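PDB 4RZL: restriction endonuclease LpnPI from Legionella pneumophila subsp. pneumophila str. Philadelphia 1, which is a modification-dependent restriction endonuclease that recognises modified cytosine in DNA, this chain being its N-terminal, SRA-like DNA recognition domain without the nuclease part. Local coordinates for residues F116-H120 / S161-L166; K10-F14 / A26-G31. All blocks are in the same frame, centred on the assembly; numbering follows the deposited sequence.

How the interactions relate
The two contacts lie on opposite sides of the chain's centre, about 34 Å apart between their centres, and share no helix or strand. Both are partly buried and lie well away from the chain's centre, their own centres about 17 and 18 Å from it. Interaction 1 packs the end of helix 108-119 against the loop before strand 166-173. Side chains do the work there: a histidine-carboxylate hydrogen bond and two CH-pi contacts. Interaction 2 pairs two short strands at the N-terminal side, and its backbone hydrogen bonds set the register. Its aromatic side chains add to that pairing. It also buries more surface, 496 against 278 Å².

Interaction 1: residues F116-H120 / S161-L166; sequences FDSTH and SATDDL
H120, just past the end of helix 108-119, meets D165 through a side-chain hydrogen bond. NE2 of H120 donates to OD2 of D165 over 2.7 Å, with an N-H...O angle of 158°. The acceptor lies close to the imidazole plane and uses its syn lone pair. Ring and carboxylate are nonetheless turned 53° against each other. The bond should orient the imidazole and probably stabilises the negative charge of D165. CG of D165 sits between its own backbone N and carbonyl carbon (chi1 61°), which turns the carboxylate toward the helix. A162 closes one face of the imidazole: its CB stands over the ring centre, 3.5 Å from the centroid.

The side chains of F116 and D165 pass each other in opposite directions. CE2 of F116 comes within 3.3 Å of D165 O, and its CD2 lies 3.6 Å from D165 OD1. L166 takes one face of the F116 ring with CB, offset toward the rim and 4.1 Å from the centroid. CD2 of L166 reaches CB of F116 at 3.9 Å.

The F116 ring also meets F185 edge-to-face. F116 and L166 both touch A183 of strand 176-187, and F116 rests on P155 of strand 147-155. The contact thus seats the end of helix 108-119 beside the sheet, where the 161-166 loop enters strand 166-173.

Interaction 2: residues K10-F14 / A26-G31; sequences KIYSF and AVYEGG
Y12 and E29 are joined by one of three backbone hydrogen bonds between segments 10-14 and 26-31. E29 N donates to Y12 O, V27 N to K10 O and Y12 N to V27 O, all between 2.8 and 2.9 Å and nearly straight. I11 pairs with V27 and Y12 with Y28 in parallel register. CA of I11 adds a C-H...O contact to V27 O at 3.5 Å.

The aromatic contacts come next. The rings of Y12 and Y28 lie side by side and point the same way. Their planes are 10° apart, but the rings are strongly offset and share little of their faces, with centroids 4.7 Å apart. CE2 of Y28 stands over one face of Y12 near the rim, 3.3 Å from Y12 CD1. CE of K10 lies over the opposite face. A26 CB touches the ring edge at Y12 CE1. F14 has CG anti to its backbone N (chi1 -179°), and its ring lies against the glycines. CA of G31 sits over the ring centre, 3.6 Å from the centroid, while E29 O lies at the edge in the ring plane. K43 makes a cation-pi contact with F14.

Apolar and water-mediated contacts complete the pairing. On the other side of the sheet from the tyrosines, I11 CG1 meets V27 CB at 4.2 Å, and I11 CG2 packs on the E29 chain. A water accepts from F14 N at 2.7 Å and donates to E29 OE1. OE2 of E29 is bonded to S142 and T140, and Y28 OH to D21 and I23.

The arrangement is a short parallel strand pair at the border of the mixed sheet. Strand 27-28 also runs antiparallel to 147-155, so strand 11-12 is joined through it to the large mixed sheet of this SRA-type domain.

Interaction 1: residues F116-H120 / S161-L166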
loop_
_atom_site.group_PDB
_atom_site.type_symbol
_atom_site.label_atom_id
_atom_site.label_comp_id
_atom_site.label_asym_id
_atom_site.label_seq_id
_atom_site.Cartn_x
_atom_site.Cartn_y
_atom_site.Cartn_z
ATOM N N PHE A 116 5.052 0.391 12.285
ATOM C CA PHE A 116 6.362 -0.240 12.450
ATOM C C PHE A 116 6.692 -0.492 13.936
ATOM O O PHE A 116 7.234 -1.550 14.281
ATOM C CB PHE A 116 7.450 0.599 11.767
ATOM C CG PHE A 116 7.483 0.411 10.275
ATOM C CD1 PHE A 116 6.537 1.039 9.463
ATOM C CD2 PHE A 116 8.411 -0.442 9.691
ATOM C CE1 PHE A 116 6.543 0.844 8.082
ATOM C CE2 PHE A 116 8.421 -0.648 8.307
ATOM C CZ PHE A 116 7.485 0.003 7.503
ATOM N N ASP A 117 6.309 0.429 14.817
ATOM C CA ASP A 117 6.528 0.221 16.255
ATOM C C ASP A 117 5.742 -0.998 16.770
ATOM O O ASP A 117 6.248 -1.775 17.563
ATOM C CB ASP A 117 6.152 1.478 17.056
ATOM C CG ASP A 117 7.135 2.641 16.824
ATOM O OD1 ASP A 117 8.201 2.411 16.212
ATOM O OD2 ASP A 117 6.858 3.774 17.277
ATOM N N SER A 118 4.500 -1.147 16.319
ATOM C CA SER A 118 3.707 -2.332 16.619
ATOM C C SER A 118 4.409 -3.602 16.127
ATOM O O SER A 118 4.507 -4.608 16.845
ATOM C CB SER A 118 2.322 -2.216 15.969
ATOM O OG SER A 118 1.585 -3.416 16.117
ATOM N N THR A 119 4.928 -3.537 14.910
ATOM C CA THR A 119 5.574 -4.692 14.292
ATOM C C THR A 119 6.800 -5.160 15.084
ATOM O O THR A 119 7.053 -6.363 15.207
ATOM C CB THR A 119 5.965 -4.358 12.838
ATOM O OG1 THR A 119 4.769 -4.107 12.091
ATOM C CG2 THR A 119 6.747 -5.487 12.174
ATOM N N HIS A 120 7.532 -4.208 15.654
ATOM C CA HIS A 120 8.747 -4.514 16.387
ATOM C C HIS A 120 8.541 -4.507 17.898
ATOM O O HIS A 120 9.491 -4.651 18.646
ATOM C CB HIS A 120 9.843 -3.519 16.013
ATOM C CG HIS A 120 10.304 -3.655 14.606
ATOM N ND1 HIS A 120 11.131 -4.681 14.194
ATOM C CD2 HIS A 120 10.040 -2.924 13.501
ATOM C CE1 HIS A 120 11.361 -4.567 12.903
ATOM N NE2 HIS A 120 10.714 -3.501 12.455
ATOM N N SER A 161 16.677 -4.529 10.264
ATOM C CA SER A 161 16.424 -4.086 11.635
ATOM C C SER A 161 15.347 -3.011 11.702
ATOM O O SER A 161 14.951 -2.447 10.681
ATOM C CB SER A 161 17.709 -3.548 12.268
ATOM O OG SER A 161 18.146 -2.391 11.583
ATOM N N ALA A 162 14.879 -2.726 12.912
ATOM C CA ALA A 162 13.896 -1.675 13.120
ATOM C C ALA A 162 14.531 -0.306 12.883
ATOM O O ALA A 162 13.840 0.674 12.635
ATOM C CB ALA A 162 13.302 -1.766 14.517
ATOM N N THR A 163 15.858 -0.255 12.930
ATOM C CA THR A 163 16.585 0.972 12.628
ATOM C C THR A 163 16.554 1.246 11.127
ATOM O O THR A 163 16.535 2.402 10.703
ATOM C CB THR A 163 18.060 0.898 13.106
ATOM O OG1 THR A 163 18.101 0.932 14.532
ATOM C CG2 THR A 163 18.861 2.071 12.580
ATOM N N ASP A 164 16.525 0.186 10.322
ATOM C CA ASP A 164 16.639 0.359 8.875
ATOM C C ASP A 164 15.321 0.356 8.072
ATOM O O ASP A 164 15.287 0.866 6.955
ATOM C CB ASP A 164 17.559 -0.720 8.301
ATOM C CG ASP A 164 18.997 -0.594 8.801
ATOM O OD1 ASP A 164 19.406 0.517 9.204
ATOM O OD2 ASP A 164 19.722 -1.607 8.769
ATOM N N ASP A 165 14.256 -0.240 8.592
ATOM C CA ASP A 165 13.058 -0.407 7.760
ATOM C C ASP A 165 12.095 0.794 7.835
ATOM O O ASP A 165 11.121 0.862 7.081
ATOM C CB ASP A 165 12.327 -1.721 8.106
ATOM C CG ASP A 165 11.848 -1.783 9.538
ATOM O OD1 ASP A 165 11.942 -0.763 10.253
ATOM O OD2 ASP A 165 11.326 -2.856 9.939
ATOM N N LEU A 166 12.349 1.710 8.767
ATOM C CA LEU A 166 11.635 2.987 8.819
ATOM C C LEU A 166 12.614 4.067 9.241
ATOM O O LEU A 166 12.957 4.176 10.412
ATOM C CB LEU A 166 10.445 2.948 9.777
ATOM C CG LEU A 166 9.615 4.245 9.791
ATOM C CD1 LEU A 166 8.997 4.481 8.418
ATOM C CD2 LEU A 166 8.516 4.214 10.855
#

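Interaction 2: residues K10-F14 / A26-G31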
loop_
_atom_site.group_PDB
_atom_site.type_symbol
_atom_site.label_atom_id
_atom_site.label_comp_id
_atom_site.label_asym_id
_atom_site.label_seq_id
_atom_site.Cartn_x
_atom_site.Cartn_y
_atom_site.Cartn_z
ATOM N N LYS A 10 -4.079 -9.165 -16.749
ATOM C CA LYS A 10 -5.483 -8.784 -16.923
ATOM C C LYS A 10 -5.677 -7.272 -16.764
ATOM O O LYS A 10 -5.082 -6.635 -15.889
ATOM C CB LYS A 10 -6.389 -9.533 -15.942
ATOM C CG LYS A 10 -7.881 -9.161 -16.073
ATOM C CD LYS A 10 -8.809 -10.354 -15.830
ATOM C CE LYS A 10 -10.286 -9.976 -15.987
ATOM N NZ LYS A 10 -10.533 -9.161 -17.214
ATOM N N ILE A 11 -6.481 -6.702 -17.653
ATOM C CA ILE A 11 -6.849 -5.301 -17.576
ATOM C C ILE A 11 -8.347 -5.126 -17.336
ATOM O O ILE A 11 -9.161 -5.515 -18.176
ATOM C CB ILE A 11 -6.452 -4.585 -18.868
ATOM C CG1 ILE A 11 -4.934 -4.712 -19.074
ATOM C CG2 ILE A 11 -6.952 -3.140 -18.842
ATOM C CD1 ILE A 11 -4.420 -4.100 -20.363
ATOM N N TYR A 12 -8.704 -4.564 -16.184
ATOM C CA TYR A 12 -10.096 -4.324 -15.797
ATOM C C TYR A 12 -10.590 -2.969 -16.261
ATOM O O TYR A 12 -10.038 -1.945 -15.856
ATOM C CB TYR A 12 -10.269 -4.430 -14.283
ATOM C CG TYR A 12 -10.138 -5.835 -13.751
ATOM C CD1 TYR A 12 -8.889 -6.397 -13.537
ATOM C CD2 TYR A 12 -11.267 -6.599 -13.457
ATOM C CE1 TYR A 12 -8.762 -7.676 -13.037
ATOM C CE2 TYR A 12 -11.149 -7.879 -12.970
ATOM C CZ TYR A 12 -9.893 -8.414 -12.763
ATOM O OH TYR A 12 -9.765 -9.683 -12.271
ATOM N N SER A 13 -11.628 -2.951 -17.090
ATOM C CA SER A 13 -12.218 -1.690 -17.511
ATOM C C SER A 13 -12.942 -1.046 -16.323
ATOM O O SER A 13 -13.332 -1.731 -15.358
ATOM C CB SER A 13 -13.185 -1.901 -18.678
ATOM O OG SER A 13 -14.217 -2.780 -18.285
ATOM N N PHE A 14 -13.107 0.273 -16.396
ATOM C CA PHE A 14 -13.611 1.060 -15.279
ATOM C C PHE A 14 -14.981 0.608 -14.809
ATOM O O PHE A 14 -15.296 0.683 -13.626
ATOM C CB PHE A 14 -13.662 2.541 -15.659
ATOM C CG PHE A 14 -14.161 3.437 -14.557
ATOM C CD1 PHE A 14 -13.379 3.687 -13.438
ATOM C CD2 PHE A 14 -15.405 4.049 -14.650
ATOM C CE1 PHE A 14 -13.830 4.526 -12.418
ATOM C CE2 PHE A 14 -15.863 4.900 -13.640
ATOM C CZ PHE A 14 -15.078 5.132 -12.519
ATOM N N ALA A 26 -2.310 -6.950 -11.989
ATOM C CA ALA A 26 -3.416 -6.643 -12.886
ATOM C C ALA A 26 -3.612 -5.125 -12.905
ATOM O O ALA A 26 -3.273 -4.449 -11.938
ATOM C CB ALA A 26 -4.689 -7.352 -12.448
ATOM N N VAL A 27 -4.151 -4.600 -14.000
ATOM C CA VAL A 27 -4.355 -3.162 -14.167
ATOM C C VAL A 27 -5.836 -2.823 -14.048
ATOM O O VAL A 27 -6.696 -3.541 -14.566
ATOM C CB VAL A 27 -3.801 -2.682 -15.528
ATOM C CG1 VAL A 27 -4.304 -1.290 -15.884
ATOM C CG2 VAL A 27 -2.260 -2.737 -15.527
ATOM N N TYR A 28 -6.126 -1.751 -13.324
ATOM C CA TYR A 28 -7.498 -1.346 -13.059
ATOM C C TYR A 28 -7.708 0.063 -13.592
ATOM O O TYR A 28 -7.134 1.013 -13.093
ATOM C CB TYR A 28 -7.801 -1.434 -11.560
ATOM C CG TYR A 28 -7.630 -2.849 -11.053
ATOM C CD1 TYR A 28 -6.380 -3.334 -10.694
ATOM C CD2 TYR A 28 -8.718 -3.721 -10.996
ATOM C CE1 TYR A 28 -6.216 -4.653 -10.258
ATOM C CE2 TYR A 28 -8.571 -5.027 -10.564
ATOM C CZ TYR A 28 -7.318 -5.492 -10.193
ATOM O OH TYR A 28 -7.185 -6.800 -9.769
ATOM N N GLU A 29 -8.524 0.176 -14.631
ATOM C CA GLU A 29 -8.668 1.430 -15.362
ATOM C C GLU A 29 -9.524 2.442 -14.624
ATOM O O GLU A 29 -10.560 2.103 -14.051
ATOM C CB GLU A 29 -9.242 1.150 -16.744
ATOM C CG GLU A 29 -8.257 0.392 -17.616
ATOM C CD GLU A 29 -8.625 0.412 -19.079
ATOM O OE1 GLU A 29 -9.692 -0.141 -19.429
ATOM O OE2 GLU A 29 -7.856 0.997 -19.870
ATOM N N GLY A 30 -9.074 3.689 -14.640
ATOM C CA GLY A 30 -9.811 4.789 -14.048
ATOM C C GLY A 30 -10.909 5.337 -14.954
ATOM O O GLY A 30 -11.057 4.916 -16.105
ATOM N N GLY A 31 -11.692 6.274 -14.430
ATOM C CA GLY A 31 -12.783 6.854 -15.188
ATOM C C GLY A 31 -12.330 7.895 -16.199
ATOM O O GLY A 31 -11.129 8.170 -16.344
HETATM O O HOH W 1 -12.380 1.498 -18.744
#